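Local coordinates for protein thiamine-monophosphate kinase (Stenotrophomonas maltophilia, PDB 6XEP) that probably catalyses the ATP-dependent phosphorylation of thiamine phosphate to thiamine diphosphate, the active form of vitamin B1, at residues Val50-Leu56 with Val78-Leu83; Gly72-Ala77 with Gly113-Ala118; Ala88-Thr94 with Val139-Val145. All blocks are in the same frame, centred on the assembly; numbering follows the deposited sequence. Where two conformers were deposited one is given.

All three contacts are largely buried and belong to the N-terminal, PurM-like part of the chain. Contact 1 and contact 2 share helix 68-85. It meets strand 48-57 in contact 1 and helix 104-120 in contact 2. Contact 3 pairs strands 89-99 and 136-145 of the sheet that also includes 48-57, and Thr52 O and Ala141 N, 2.9 Å apart, tie it to contact 1. Chemistry follows place. Contact 1 has a polar, acidic centre with apolar ends, at the predicted magnesium site. Contact 2 is apolar, between two helices. Contact 3 is mainly backbone hydrogen bonding. Phe114 of contact 2 packs on Cys93 and Val139 of contact 3. Contacts 1 and 3 also touch the second subunit.

Contact 1: Val50-Leu56 with Val78-Leu83; sequences VVTADTL and VNLSDL
Thr52, in the conformer described, lays its methyl CG2 against Leu83 CD2, 3.6 Å away, and against CB of Asp82. Its hydroxyl turns to Asn79. With chi1 at 67°, OG1 sits between the backbone N and the carbonyl carbon, and Asn79 ND2 donates to it at 3.2 Å. The bond is nearly straight (165°), and OG1 lies close to the plane of the amide. Asn79 also gives a weak hydrogen bond to Val139 O on the neighbouring strand. Asp54 points toward the helix beside Val78, whose CG1 is 3.5 Å from Asp54 CG. Its carboxylate meets that of Asp82 from the opposite direction, with the planes 50° apart. In one conformer of Asp82, OD2 is 2.6 Å from Asp54 OD1. A water lies 2.7 Å from Asp54 OD2 and 3.1 Å from Asp82 OD1. Apolar pairs lie at both ends: Val50 CG2 with Leu83 CD2, and Leu56 CD1 with Val78 CG2 at 4.2 Å. Asp223 brings another carboxylate close to Asp82. Thr52, Asp54, Asp82 and Asp223 are predicted magnesium ligands. Such a cluster of acids is consistent with a site that gathers several magnesium ions, whose charge would offset the crowding of the carboxylates.

Contact 2: Gly72-Ala77 with Gly113-Ala118; sequences GWKTLA and GFFALA
Helix segments 72-77 and 113-118 run at 46° to each other, with their axes 7.3 Å apart at the closest approach. They come nearest at two glycines. The CA atoms of Gly72 and Phe114 are 4.4 Å apart, and those of Trp73 and Gly113 are 4.5 Å apart. Neither glycine carries a side chain, and the two backbones meet directly there. Beyond the glycines the side chains interleave. Trp73 CG is anti to its own N (chi1 -179°), which sets the indole alongside helix 104-120. Leu117 crosses it at about a right angle. Its CB lies over one face, toward the rim of the indole, in a CH-pi contact 3.9 Å from the centroid of the six-membered ring. Ala116 CB meets the edge of the indole at CZ3, 4.0 Å away. Leu117 CD2 lies against the backbone of helix 68-85, 3.4 Å from Trp73 O, and touches Ala77 CB. Leu76 makes the matching move in the other direction. Its CD2 stands over the centre of the Phe114 ring, 4.2 Å from the centroid, and also touches Ala118 CB at 3.5 Å. Trp73 NE1 bonds to Pro204 O, while Phe114 packs on Val139 of the sheet. This is a glycine-mediated helix-helix packing, joining two helices that lie against the sheet of the PurM-like N-terminal domain.

Contact 3: Ala88-Thr94 with Val139-Val145; sequences ARPAWCT and VTAMGQV
Trp92 holds CG anti to its carbonyl carbon (chi1 -40°), and its side chain crosses Met142 at about a right angle; its CE3 is 3.9 Å from Met142 CB. In one of its two conformers Met142 bends at chi2 (133°) and chi3 (-69°), and this brings its CE back to Trp92 O, 3.3 Å away. Ala91 CB lies over the centre of the indole. The ring nitrogen of Trp92 bonds to Asp29. Thr94 and Thr140 stand side by side and point the same way, with OG1 of Thr94 3.3 Å from CB of Thr140. The Thr140 hydroxyl is bonded to Thr140 of the second subunit. At the far end, Val145 CG1 rests on Ala88 CB, 3.6 Å away. Trp92, Met142, Thr94 and Thr140 all stand on one face of the antiparallel ladder. Arg89 and Gln144 form one hydrogen-bonded pair, and Thr94 and Thr140 another. A water bridges Arg89 O and Gln144 NE2. Between the two pairs the register slips by one residue. Met142 O accepts from both Ala91 N (2.9 Å) and Trp92 N (3.2 Å), while Met142 N gives Trp92 O a bond of 2.8 Å. At Pro90 the partner is Gly143, and their CA atoms come within 4.1 Å. Two successive residues facing one partner make a classic beta bulge, set here in the mixed sheet of the PurM-like N-terminal domain, beside the second subunit.

Contact 1: Val50-Leu56 with Val78-Leu83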
loop_
_atom_site.group_PDB
_atom_site.type_symbol
_atom_site.label_atom_id
_atom_site.label_comp_id
_atom_site.label_asym_id
_atom_site.label_seq_id
_atom_site.Cartn_x
_atom_site.Cartn_y
_atom_site.Cartn_z
ATOM N N VAL A 50 -10.257 -7.960 4.386
ATOM C CA VAL A 50 -8.903 -8.300 4.806
ATOM C C VAL A 50 -7.950 -7.667 3.814
ATOM O O VAL A 50 -8.254 -7.538 2.625
ATOM C CB VAL A 50 -8.634 -9.815 4.903
ATOM C CG1 VAL A 50 -9.509 -10.418 5.929
ATOM C CG2 VAL A 50 -8.863 -10.483 3.592
ATOM N N VAL A 51 -6.796 -7.251 4.308
ATOM C CA VAL A 51 -5.895 -6.423 3.528
ATOM C C VAL A 51 -4.505 -7.013 3.631
ATOM O O VAL A 51 -4.065 -7.382 4.730
ATOM C CB VAL A 51 -5.898 -4.966 4.023
ATOM C CG1 VAL A 51 -5.002 -4.136 3.159
ATOM C CG2 VAL A 51 -7.313 -4.405 4.008
ATOM N N THR A 52 -3.822 -7.107 2.497
ATOM C CA THR A 52 -2.457 -7.600 2.419
ATOM C C THR A 52 -1.594 -6.558 1.733
ATOM O O THR A 52 -2.085 -5.774 0.927
ATOM C CB THR A 52 -2.352 -8.916 1.632
ATOM O OG1 THR A 52 -2.663 -8.682 0.256
ATOM C CG2 THR A 52 -3.302 -9.949 2.181
ATOM N N ALA A 53 -0.300 -6.563 2.046
ATOM C CA ALA A 53 0.591 -5.607 1.409
ATOM C C ALA A 53 1.958 -6.249 1.295
ATOM O O ALA A 53 2.417 -6.895 2.234
ATOM C CB ALA A 53 0.707 -4.297 2.194
ATOM N N ASP A 54 2.596 -6.056 0.146
ATOM C CA ASP A 54 3.908 -6.624 -0.135
ATOM C C ASP A 54 4.667 -5.629 -0.991
ATOM O O ASP A 54 4.072 -4.959 -1.837
ATOM C CB ASP A 54 3.800 -7.961 -0.876
ATOM C CG ASP A 54 3.119 -9.044 -0.051
ATOM O OD1 ASP A 54 1.894 -9.235 -0.231
ATOM O OD2 ASP A 54 3.801 -9.699 0.783
ATOM N N THR A 55 5.971 -5.518 -0.767
ATOM C CA THR A 55 6.814 -4.696 -1.621
ATOM C C THR A 55 7.817 -5.605 -2.306
ATOM O O THR A 55 8.407 -6.465 -1.654
ATOM C CB THR A 55 7.539 -3.609 -0.824
ATOM O OG1 THR A 55 6.578 -2.677 -0.313
ATOM C CG2 THR A 55 8.537 -2.878 -1.717
ATOM N N LEU A 56 7.984 -5.436 -3.612
ATOM C CA LEU A 56 9.041 -6.116 -4.352
ATOM C C LEU A 56 10.055 -5.069 -4.775
ATOM O O LEU A 56 9.695 -4.074 -5.417
ATOM C CB LEU A 56 8.502 -6.873 -5.567
ATOM C CG LEU A 56 7.932 -8.278 -5.285
ATOM C CD1 LEU A 56 6.730 -8.253 -4.364
ATOM C CD2 LEU A 56 7.587 -8.977 -6.585
ATOM N N VAL A 78 1.989 -12.127 -5.657
ATOM C CA VAL A 78 2.334 -12.304 -4.245
ATOM C C VAL A 78 1.138 -11.969 -3.359
ATOM O O VAL A 78 0.799 -12.705 -2.427
ATOM C CB VAL A 78 3.563 -11.451 -3.883
ATOM C CG1 VAL A 78 3.851 -11.592 -2.401
ATOM C CG2 VAL A 78 4.751 -11.909 -4.701
ATOM N N ASN A 79 0.474 -10.851 -3.646
ATOM C CA ASN A 79 -0.656 -10.424 -2.825
ATOM C C ASN A 79 -1.855 -11.337 -2.997
ATOM O O ASN A 79 -2.576 -11.626 -2.030
ATOM C CB ASN A 79 -1.030 -8.994 -3.192
ATOM C CG ASN A 79 -0.045 -8.005 -2.668
ATOM O OD1 ASN A 79 0.977 -7.732 -3.298
ATOM N ND2 ASN A 79 -0.318 -7.477 -1.483
ATOM N N LEU A 80 -2.123 -11.757 -4.233
ATOM C CA LEU A 80 -3.241 -12.652 -4.463
ATOM C C LEU A 80 -3.013 -13.992 -3.780
ATOM O O LEU A 80 -3.967 -14.617 -3.313
ATOM C CB LEU A 80 -3.457 -12.843 -5.959
ATOM C CG LEU A 80 -4.001 -11.630 -6.705
ATOM C CD1 LEU A 80 -4.141 -11.937 -8.202
ATOM C CD2 LEU A 80 -5.351 -11.188 -6.102
ATOM N N SER A 81 -1.763 -14.451 -3.737
ATOM C CA SER A 81 -1.469 -15.697 -3.044
ATOM C C SER A 81 -1.733 -15.557 -1.543
ATOM O O SER A 81 -2.227 -16.495 -0.902
ATOM C CB SER A 81 -0.026 -16.105 -3.310
ATOM O OG SER A 81 0.255 -17.311 -2.629
ATOM N N ASP A 82 -1.402 -14.389 -0.973
ATOM C CA ASP A 82 -1.717 -14.100 0.426
ATOM C C ASP A 82 -3.223 -14.163 0.659
ATOM O O ASP A 82 -3.698 -14.754 1.636
ATOM C CB ASP A 82 -1.211 -12.704 0.814
ATOM C CG ASP A 82 0.304 -12.548 0.746
ATOM O OD1 ASP A 82 1.042 -13.545 0.644
ATOM O OD2 ASP A 82 0.753 -11.378 0.806
ATOM N N LEU A 83 -3.992 -13.521 -0.231
ATOM C CA LEU A 83 -5.446 -13.536 -0.097
ATOM C C LEU A 83 -5.993 -14.944 -0.266
ATOM O O LEU A 83 -6.949 -15.324 0.412
ATOM C CB LEU A 83 -6.091 -12.606 -1.127
ATOM C CG LEU A 83 -5.891 -11.113 -0.862
ATOM C CD1 LEU A 83 -6.604 -10.304 -1.922
ATOM C CD2 LEU A 83 -6.411 -10.754 0.527
HETATM O O HOH W 1 3.796 -12.333 1.236
#

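Contact 2: Gly72-Ala77 with Gly113-Ala118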
loop_
_atom_site.group_PDB
_atom_site.type_symbol
_atom_site.label_atom_id
_atom_site.label_comp_id
_atom_site.label_asym_id
_atom_site.label_seq_id
_atom_site.Cartn_x
_atom_site.Cartn_y
_atom_site.Cartn_z
ATOM N N GLY A 72 5.235 -6.849 -13.256
ATOM C CA GLY A 72 3.835 -6.523 -13.027
ATOM C C GLY A 72 3.017 -7.722 -12.591
ATOM O O GLY A 72 2.229 -7.643 -11.638
ATOM N N TRP A 73 3.209 -8.854 -13.258
ATOM C CA TRP A 73 2.513 -10.081 -12.873
ATOM C C TRP A 73 2.876 -10.494 -11.445
ATOM O O TRP A 73 2.001 -10.693 -10.592
ATOM C CB TRP A 73 2.868 -11.195 -13.863
ATOM C CG TRP A 73 2.197 -12.536 -13.604
ATOM C CD1 TRP A 73 2.465 -13.418 -12.585
ATOM C CD2 TRP A 73 1.165 -13.140 -14.394
ATOM N NE1 TRP A 73 1.659 -14.536 -12.705
ATOM C CE2 TRP A 73 0.853 -14.388 -13.799
ATOM C CE3 TRP A 73 0.476 -12.750 -15.547
ATOM C CZ2 TRP A 73 -0.120 -15.234 -14.313
ATOM C CZ3 TRP A 73 -0.499 -13.604 -16.059
ATOM C CH2 TRP A 73 -0.789 -14.821 -15.432
ATOM N N LYS A 74 4.173 -10.627 -11.168
ATOM C CA LYS A 74 4.581 -11.225 -9.908
ATOM C C LYS A 74 4.247 -10.321 -8.732
ATOM O O LYS A 74 3.855 -10.813 -7.667
ATOM C CB LYS A 74 6.079 -11.564 -9.938
ATOM C CG LYS A 74 6.507 -12.309 -8.673
ATOM C CD LYS A 74 7.824 -13.074 -8.863
ATOM C CE LYS A 74 8.096 -13.933 -7.631
ATOM N NZ LYS A 74 9.330 -14.753 -7.744
ATOM N N THR A 75 4.351 -8.994 -8.919
ATOM C CA THR A 75 4.016 -8.085 -7.819
ATOM C C THR A 75 2.583 -8.320 -7.343
ATOM O O THR A 75 2.323 -8.436 -6.137
ATOM C CB THR A 75 4.232 -6.629 -8.266
ATOM O OG1 THR A 75 5.621 -6.435 -8.552
ATOM C CG2 THR A 75 3.878 -5.678 -7.147
ATOM N N LEU A 76 1.646 -8.462 -8.277
ATOM C CA LEU A 76 0.271 -8.753 -7.880
ATOM C C LEU A 76 0.115 -10.195 -7.394
ATOM O O LEU A 76 -0.648 -10.453 -6.458
ATOM C CB LEU A 76 -0.675 -8.481 -9.045
ATOM C CG LEU A 76 -2.156 -8.796 -8.838
ATOM C CD1 LEU A 76 -2.746 -7.975 -7.672
ATOM C CD2 LEU A 76 -2.910 -8.511 -10.139
ATOM N N ALA A 77 0.805 -11.147 -8.025
ATOM C CA ALA A 77 0.642 -12.550 -7.661
ATOM C C ALA A 77 0.971 -12.803 -6.190
ATOM O O ALA A 77 0.323 -13.632 -5.541
ATOM C CB ALA A 77 1.522 -13.430 -8.552
ATOM N N GLY A 113 1.322 -6.943 -17.633
ATOM C CA GLY A 113 1.416 -8.104 -16.782
ATOM C C GLY A 113 0.512 -8.021 -15.575
ATOM O O GLY A 113 -0.103 -9.010 -15.173
ATOM N N PHE A 114 0.420 -6.814 -15.013
ATOM C CA PHE A 114 -0.475 -6.570 -13.893
ATOM C C PHE A 114 -1.917 -6.903 -14.266
ATOM O O PHE A 114 -2.586 -7.687 -13.578
ATOM C CB PHE A 114 -0.335 -5.119 -13.442
ATOM C CG PHE A 114 -0.976 -4.844 -12.119
ATOM C CD1 PHE A 114 -2.307 -4.506 -12.050
ATOM C CD2 PHE A 114 -0.247 -4.943 -10.946
ATOM C CE1 PHE A 114 -2.911 -4.272 -10.828
ATOM C CE2 PHE A 114 -0.848 -4.703 -9.731
ATOM C CZ PHE A 114 -2.175 -4.368 -9.681
ATOM N N PHE A 115 -2.409 -6.320 -15.368
ATOM C CA PHE A 115 -3.793 -6.537 -15.759
ATOM C C PHE A 115 -4.012 -7.937 -16.290
ATOM O O PHE A 115 -5.109 -8.478 -16.136
ATOM C CB PHE A 115 -4.236 -5.519 -16.818
ATOM C CG PHE A 115 -4.305 -4.110 -16.307
ATOM C CD1 PHE A 115 -5.111 -3.789 -15.220
ATOM C CD2 PHE A 115 -3.548 -3.106 -16.904
ATOM C CE1 PHE A 115 -5.180 -2.476 -14.748
ATOM C CE2 PHE A 115 -3.619 -1.789 -16.447
ATOM C CZ PHE A 115 -4.434 -1.479 -15.362
ATOM N N ALA A 116 -3.002 -8.543 -16.923
ATOM C CA ALA A 116 -3.188 -9.920 -17.373
ATOM C C ALA A 116 -3.595 -10.809 -16.210
ATOM O O ALA A 116 -4.520 -11.618 -16.331
ATOM C CB ALA A 116 -1.922 -10.463 -18.037
ATOM N N LEU A 117 -2.926 -10.660 -15.064
ATOM C CA LEU A 117 -3.280 -11.450 -13.886
ATOM C C LEU A 117 -4.504 -10.887 -13.163
ATOM O O LEU A 117 -5.385 -11.647 -12.757
ATOM C CB LEU A 117 -2.086 -11.523 -12.936
ATOM C CG LEU A 117 -2.331 -12.278 -11.639
ATOM C CD1 LEU A 117 -2.710 -13.721 -11.907
ATOM C CD2 LEU A 117 -1.074 -12.183 -10.759
ATOM N N ALA A 118 -4.577 -9.562 -13.008
ATOM C CA ALA A 118 -5.684 -8.952 -12.278
ATOM C C ALA A 118 -7.029 -9.304 -12.897
ATOM O O ALA A 118 -7.991 -9.590 -12.172
ATOM C CB ALA A 118 -5.517 -7.432 -12.238
#

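Contact 3: Ala88-Thr94 with Val139-Val145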
loop_
_atom_site.group_PDB
_atom_site.type_symbol
_atom_site.label_atom_id
_atom_site.label_comp_id
_atom_site.label_asym_id
_atom_site.label_seq_id
_atom_site.Cartn_x
_atom_site.Cartn_y
_atom_site.Cartn_z
ATOM N N ALA A 88 -10.030 -15.504 0.847
ATOM C CA ALA A 88 -10.681 -14.229 0.628
ATOM C C ALA A 88 -10.914 -14.017 -0.855
ATOM O O ALA A 88 -10.120 -14.442 -1.690
ATOM C CB ALA A 88 -9.837 -13.086 1.190
ATOM N N ARG A 89 -12.024 -13.350 -1.169
ATOM C CA ARG A 89 -12.352 -12.983 -2.540
ATOM C C ARG A 89 -11.701 -11.644 -2.870
ATOM O O ARG A 89 -12.104 -10.621 -2.295
ATOM C CB ARG A 89 -13.868 -12.894 -2.702
ATOM C CG ARG A 89 -14.331 -12.571 -4.125
ATOM C CD ARG A 89 -15.834 -12.749 -4.252
ATOM N NE ARG A 89 -16.245 -14.082 -3.826
ATOM C CZ ARG A 89 -16.240 -15.164 -4.607
ATOM N NH1 ARG A 89 -15.843 -15.086 -5.877
ATOM N NH2 ARG A 89 -16.637 -16.331 -4.113
ATOM N N PRO A 90 -10.723 -11.590 -3.786
ATOM C CA PRO A 90 -10.107 -10.302 -4.138
ATOM C C PRO A 90 -11.130 -9.303 -4.668
ATOM O O PRO A 90 -12.079 -9.661 -5.373
ATOM C CB PRO A 90 -9.089 -10.672 -5.227
ATOM C CG PRO A 90 -8.834 -12.124 -5.059
ATOM C CD PRO A 90 -10.123 -12.708 -4.536
ATOM N N ALA A 91 -10.930 -8.038 -4.297
ATOM C CA ALA A 91 -11.843 -6.963 -4.657
ATOM C C ALA A 91 -11.088 -5.823 -5.325
ATOM O O ALA A 91 -11.306 -5.538 -6.507
ATOM C CB ALA A 91 -12.588 -6.454 -3.418
ATOM N N TRP A 92 -10.205 -5.167 -4.575
ATOM C CA TRP A 92 -9.559 -3.943 -5.028
ATOM C C TRP A 92 -8.075 -3.975 -4.672
ATOM O O TRP A 92 -7.642 -4.696 -3.767
ATOM C CB TRP A 92 -10.203 -2.701 -4.403
ATOM C CG TRP A 92 -11.690 -2.748 -4.289
ATOM C CD1 TRP A 92 -12.586 -2.740 -5.320
ATOM C CD2 TRP A 92 -12.471 -2.750 -3.083
ATOM N NE1 TRP A 92 -13.874 -2.755 -4.835
ATOM C CE2 TRP A 92 -13.831 -2.776 -3.468
ATOM C CE3 TRP A 92 -12.155 -2.755 -1.724
ATOM C CZ2 TRP A 92 -14.874 -2.796 -2.541
ATOM C CZ3 TRP A 92 -13.196 -2.774 -0.796
ATOM C CH2 TRP A 92 -14.538 -2.803 -1.216
ATOM N N CYS A 93 -7.283 -3.172 -5.383
ATOM C CA CYS A 93 -5.889 -3.031 -4.977
ATOM C C CYS A 93 -5.361 -1.644 -5.313
ATOM O O CYS A 93 -5.932 -0.906 -6.123
ATOM C CB CYS A 93 -5.006 -4.108 -5.613
ATOM S SG CYS A 93 -4.954 -4.060 -7.380
ATOM N N THR A 94 -4.253 -1.293 -4.660
ATOM C CA THR A 94 -3.511 -0.079 -4.978
ATOM C C THR A 94 -2.102 -0.467 -5.387
ATOM O O THR A 94 -1.605 -1.542 -5.050
ATOM C CB THR A 94 -3.432 0.893 -3.801
ATOM O OG1 THR A 94 -2.787 0.251 -2.703
ATOM C CG2 THR A 94 -4.840 1.384 -3.392
ATOM N N VAL A 139 2.279 -3.180 -3.424
ATOM C CA VAL A 139 0.876 -3.403 -3.736
ATOM C C VAL A 139 0.133 -3.699 -2.445
ATOM O O VAL A 139 0.617 -4.437 -1.581
ATOM C CB VAL A 139 0.659 -4.539 -4.754
ATOM C CG1 VAL A 139 -0.820 -4.959 -4.787
ATOM C CG2 VAL A 139 1.055 -4.089 -6.119
ATOM N N THR A 140 -1.024 -3.078 -2.299
ATOM C CA THR A 140 -1.946 -3.388 -1.227
ATOM C C THR A 140 -3.170 -3.987 -1.885
ATOM O O THR A 140 -3.734 -3.373 -2.790
ATOM C CB THR A 140 -2.313 -2.137 -0.432
ATOM O OG1 THR A 140 -1.123 -1.569 0.111
ATOM C CG2 THR A 140 -3.224 -2.480 0.726
ATOM N N ALA A 141 -3.562 -5.182 -1.452
ATOM C CA ALA A 141 -4.718 -5.854 -2.021
ATOM C C ALA A 141 -5.775 -6.057 -0.944
ATOM O O ALA A 141 -5.469 -6.461 0.181
ATOM C CB ALA A 141 -4.330 -7.184 -2.643
ATOM N N MET A 142 -7.018 -5.767 -1.296
ATOM C CA MET A 142 -8.153 -5.864 -0.386
ATOM C C MET A 142 -9.074 -6.968 -0.874
ATOM O O MET A 142 -9.479 -6.960 -2.037
ATOM C CB MET A 142 -8.929 -4.545 -0.318
ATOM C CG MET A 142 -8.273 -3.447 0.503
ATOM S SD MET A 142 -8.267 -1.871 -0.376
ATOM C CE MET A 142 -7.099 -2.280 -1.653
ATOM N N GLY A 143 -9.397 -7.917 0.015
ATOM C CA GLY A 143 -10.311 -8.993 -0.292
ATOM C C GLY A 143 -11.444 -8.996 0.725
ATOM O O GLY A 143 -11.398 -8.287 1.728
ATOM N N GLN A 144 -12.470 -9.803 0.456
ATOM C CA GLN A 144 -13.621 -9.856 1.343
ATOM C C GLN A 144 -13.927 -11.298 1.715
ATOM O O GLN A 144 -13.702 -12.212 0.919
ATOM C CB GLN A 144 -14.831 -9.184 0.687
ATOM C CG GLN A 144 -14.541 -7.721 0.402
ATOM C CD GLN A 144 -15.719 -6.971 -0.154
ATOM O OE1 GLN A 144 -16.460 -6.314 0.588
ATOM N NE2 GLN A 144 -15.890 -7.040 -1.472
ATOM N N VAL A 145 -14.426 -11.492 2.937
ATOM C CA VAL A 145 -14.781 -12.818 3.440
ATOM C C VAL A 145 -16.105 -12.739 4.185
ATOM O O VAL A 145 -16.358 -11.782 4.924
ATOM C CB VAL A 145 -13.701 -13.404 4.376
ATOM C CG1 VAL A 145 -12.445 -13.705 3.626
ATOM C CG2 VAL A 145 -13.422 -12.455 5.536
HETATM O O HOH W 2 -14.637 -9.456 -2.788
#